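Local coordinates for quinone oxidoreductase (Thermus thermophilus, PDB 1IZ0), which probably reduces quinones, using NADPH as the electron donor, at residues A[1-9]-A[14-22]. Sequence-based numbering, arbitrary orientation.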
loop_
_atom_site.group_PDB
_atom_site.type_symbol
_atom_site.label_atom_id
_atom_site.label_comp_id
_atom_site.label_asym_id
_atom_site.label_seq_id
_atom_site.Cartn_x
_atom_site.Cartn_y
_atom_site.Cartn_z
HETATM N N MSE A 1 9.229 7.339 26.911
HETATM C CA MSE A 1 8.707 7.980 25.666
HETATM C C MSE A 1 7.197 7.835 25.568
HETATM O O MSE A 1 6.602 6.960 26.196
HETATM C CB MSE A 1 9.328 7.326 24.433
HETATM C CG MSE A 1 8.976 5.859 24.297
HETATM SE SE MSE A 1 9.488 5.114 22.588
HETATM C CE MSE A 1 8.499 3.456 22.684
ATOM N N LYS A 2 6.583 8.694 24.766
ATOM C CA LYS A 2 5.148 8.641 24.567
ATOM C C LYS A 2 4.879 7.623 23.463
ATOM O O LYS A 2 5.698 7.437 22.562
ATOM C CB LYS A 2 4.618 10.029 24.175
ATOM C CG LYS A 2 5.254 10.617 22.918
ATOM C CD LYS A 2 4.730 12.034 22.596
ATOM C CE LYS A 2 5.323 12.560 21.282
ATOM N NZ LYS A 2 4.885 13.944 20.928
ATOM N N ALA A 3 3.739 6.948 23.537
ATOM C CA ALA A 3 3.401 5.958 22.523
ATOM C C ALA A 3 1.948 5.552 22.630
ATOM O O ALA A 3 1.344 5.655 23.698
ATOM C CB ALA A 3 4.289 4.727 22.675
ATOM N N TRP A 4 1.390 5.092 21.515
ATOM C CA TRP A 4 0.011 4.636 21.498
ATOM C C TRP A 4 0.013 3.124 21.630
ATOM O O TRP A 4 0.734 2.421 20.914
ATOM C CB TRP A 4 -0.694 5.050 20.204
ATOM C CG TRP A 4 -1.019 6.513 20.148
ATOM C CD1 TRP A 4 -0.326 7.488 19.487
ATOM C CD2 TRP A 4 -2.124 7.169 20.783
ATOM N NE1 TRP A 4 -0.934 8.710 19.667
ATOM C CE2 TRP A 4 -2.040 8.544 20.457
ATOM C CE3 TRP A 4 -3.179 6.729 21.596
ATOM C CZ2 TRP A 4 -2.973 9.484 20.915
ATOM C CZ3 TRP A 4 -4.110 7.667 22.052
ATOM C CH2 TRP A 4 -3.997 9.030 21.707
ATOM N N VAL A 5 -0.784 2.624 22.563
ATOM C CA VAL A 5 -0.860 1.194 22.791
ATOM C C VAL A 5 -2.294 0.711 22.722
ATOM O O VAL A 5 -3.209 1.371 23.216
ATOM C CB VAL A 5 -0.274 0.824 24.168
ATOM C CG1 VAL A 5 -0.311 -0.689 24.362
ATOM C CG2 VAL A 5 1.156 1.329 24.269
ATOM N N LEU A 6 -2.478 -0.441 22.092
ATOM C CA LEU A 6 -3.792 -1.056 21.957
ATOM C C LEU A 6 -3.773 -2.234 22.931
ATOM O O LEU A 6 -3.058 -3.212 22.717
ATOM C CB LEU A 6 -3.984 -1.529 20.510
ATOM C CG LEU A 6 -5.335 -2.011 19.948
ATOM C CD1 LEU A 6 -5.487 -3.486 20.174
ATOM C CD2 LEU A 6 -6.480 -1.225 20.557
ATOM N N LYS A 7 -4.534 -2.128 24.016
ATOM C CA LYS A 7 -4.574 -3.188 25.020
ATOM C C LYS A 7 -5.608 -4.275 24.751
ATOM O O LYS A 7 -5.518 -5.374 25.300
ATOM C CB LYS A 7 -4.791 -2.574 26.407
ATOM C CG LYS A 7 -3.593 -1.748 26.863
ATOM C CD LYS A 7 -3.811 -1.090 28.214
ATOM C CE LYS A 7 -2.568 -0.313 28.632
ATOM N NZ LYS A 7 -2.776 0.417 29.915
ATOM N N ARG A 8 -6.587 -3.981 23.904
ATOM C CA ARG A 8 -7.610 -4.969 23.582
ATOM C C ARG A 8 -8.058 -4.845 22.131
ATOM O O ARG A 8 -8.284 -3.739 21.630
ATOM C CB ARG A 8 -8.840 -4.805 24.492
ATOM C CG ARG A 8 -8.585 -4.956 25.994
ATOM C CD ARG A 8 -9.899 -4.911 26.774
ATOM N NE ARG A 8 -10.655 -3.701 26.464
ATOM C CZ ARG A 8 -10.352 -2.491 26.927
ATOM N NH1 ARG A 8 -9.311 -2.331 27.736
ATOM N NH2 ARG A 8 -11.075 -1.441 26.562
ATOM N N LEU A 9 -8.181 -5.982 21.456
ATOM C CA LEU A 9 -8.640 -5.986 20.078
ATOM C C LEU A 9 -10.035 -5.369 20.080
ATOM O O LEU A 9 -10.853 -5.667 20.953
ATOM C CB LEU A 9 -8.694 -7.424 19.552
ATOM C CG LEU A 9 -7.516 -7.940 18.710
ATOM C CD1 LEU A 9 -6.225 -7.272 19.098
ATOM C CD2 LEU A 9 -7.420 -9.449 18.861
ATOM N N GLU A 14 -4.449 3.971 23.602
ATOM C CA GLU A 14 -4.138 4.747 24.795
ATOM C C GLU A 14 -2.767 5.408 24.704
ATOM O O GLU A 14 -1.773 4.759 24.377
ATOM C CB GLU A 14 -4.196 3.875 26.055
ATOM C CG GLU A 14 -3.995 4.687 27.332
ATOM C CD GLU A 14 -3.834 3.832 28.576
ATOM O OE1 GLU A 14 -3.572 4.404 29.658
ATOM O OE2 GLU A 14 -3.968 2.592 28.475
ATOM N N LEU A 15 -2.725 6.705 24.984
ATOM C CA LEU A 15 -1.480 7.457 24.965
ATOM C C LEU A 15 -0.793 7.127 26.289
ATOM O O LEU A 15 -1.307 7.444 27.362
ATOM C CB LEU A 15 -1.775 8.954 24.856
ATOM C CG LEU A 15 -0.615 9.937 24.661
ATOM C CD1 LEU A 15 0.182 10.067 25.951
ATOM C CD2 LEU A 15 0.267 9.464 23.519
ATOM N N VAL A 16 0.365 6.485 26.205
ATOM C CA VAL A 16 1.094 6.068 27.392
ATOM C C VAL A 16 2.583 6.392 27.353
ATOM O O VAL A 16 3.143 6.699 26.300
ATOM C CB VAL A 16 0.923 4.537 27.591
ATOM C CG1 VAL A 16 1.889 4.016 28.637
ATOM C CG2 VAL A 16 -0.506 4.230 28.010
ATOM N N ASP A 17 3.213 6.333 28.523
ATOM C CA ASP A 17 4.643 6.564 28.645
ATOM C C ASP A 17 5.269 5.180 28.705
ATOM O O ASP A 17 4.823 4.339 29.476
ATOM C CB ASP A 17 4.964 7.314 29.935
ATOM C CG ASP A 17 4.568 8.766 29.874
ATOM O OD1 ASP A 17 5.143 9.502 29.043
ATOM O OD2 ASP A 17 3.681 9.175 30.654
ATOM N N LEU A 18 6.282 4.938 27.884
ATOM C CA LEU A 18 6.953 3.644 27.875
ATOM C C LEU A 18 8.456 3.834 27.947
ATOM O O LEU A 18 8.965 4.921 27.686
ATOM C CB LEU A 18 6.611 2.858 26.603
ATOM C CG LEU A 18 5.165 2.376 26.445
ATOM C CD1 LEU A 18 5.054 1.560 25.152
ATOM C CD2 LEU A 18 4.756 1.528 27.661
ATOM N N PRO A 19 9.188 2.774 28.316
ATOM C CA PRO A 19 10.649 2.845 28.411
ATOM C C PRO A 19 11.241 3.028 27.018
ATOM O O PRO A 19 10.654 2.597 26.025
ATOM C CB PRO A 19 11.021 1.491 29.011
ATOM C CG PRO A 19 9.797 1.124 29.812
ATOM C CD PRO A 19 8.690 1.503 28.873
ATOM N N GLU A 20 12.396 3.677 26.950
ATOM C CA GLU A 20 13.063 3.899 25.678
ATOM C C GLU A 20 13.446 2.559 25.069
ATOM O O GLU A 20 13.892 1.653 25.771
ATOM C CB GLU A 20 14.322 4.740 25.877
ATOM C CG GLU A 20 14.052 6.159 26.327
ATOM C CD GLU A 20 13.259 6.943 25.300
ATOM O OE1 GLU A 20 13.726 7.049 24.145
ATOM O OE2 GLU A 20 12.171 7.453 25.651
ATOM N N PRO A 21 13.259 2.408 23.754
ATOM C CA PRO A 21 13.608 1.149 23.096
ATOM C C PRO A 21 15.110 0.885 23.208
ATOM O O PRO A 21 15.922 1.817 23.146
ATOM C CB PRO A 21 13.173 1.384 21.650
ATOM C CG PRO A 21 12.024 2.343 21.795
ATOM C CD PRO A 21 12.547 3.308 22.829
ATOM N N GLU A 22 15.472 -0.382 23.387
ATOM C CA GLU A 22 16.875 -0.769 23.485
ATOM C C GLU A 22 17.225 -1.554 22.227
ATOM O O GLU A 22 16.629 -2.597 21.947
ATOM C CB GLU A 22 17.098 -1.628 24.724
#
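Leu15 lies across the indole of Trp4: its CB sits over the six-membered ring, 3.9 Å from the centroid and 15° off the normal, a CH-pi contact, and CD2 covers the same face nearer the rim. A first torsion of -73°, which sets CG of Trp4 opposite its carbonyl carbon, swings the ring over to the neighbouring strand, where CZ3 comes within 3.4 Å of Leu15 N. On the other face of the hairpin, Leu18 CD1 bridges Ala3 CB and Val5 CG2, at 4.1 and 4.0 Å. Charges hold both ends. Lys7 NZ meets Glu14 OE2 at 2.9 Å on the syn side, while the chain's amino terminus is gripped twice, by Leu18 O at 2.6 Å from Met1 N and by Glu20 OE2 in a salt bridge; the selenium of Met1 reaches Pro21 CD tip to tip at 3.6 Å. In the second shell, Trp4 NE1 donates to Phe279 O, which, with the Phe279 ring, would restrain the indole's rotation. Putting an alanine at Trp4 removes the indole, which is likely to leave Leu15 uncovered and Phe279 O without this donor. Paired backbone hydrogen bonds join Ala3 with Val16 and Val5 with Glu14, framing Trp4 and Leu15, a worked instance of how non-hydrogen-bonded pairs bring side chains together across an antiparallel beta hairpin, here the N-terminal one, at the surface away from the NADPH site.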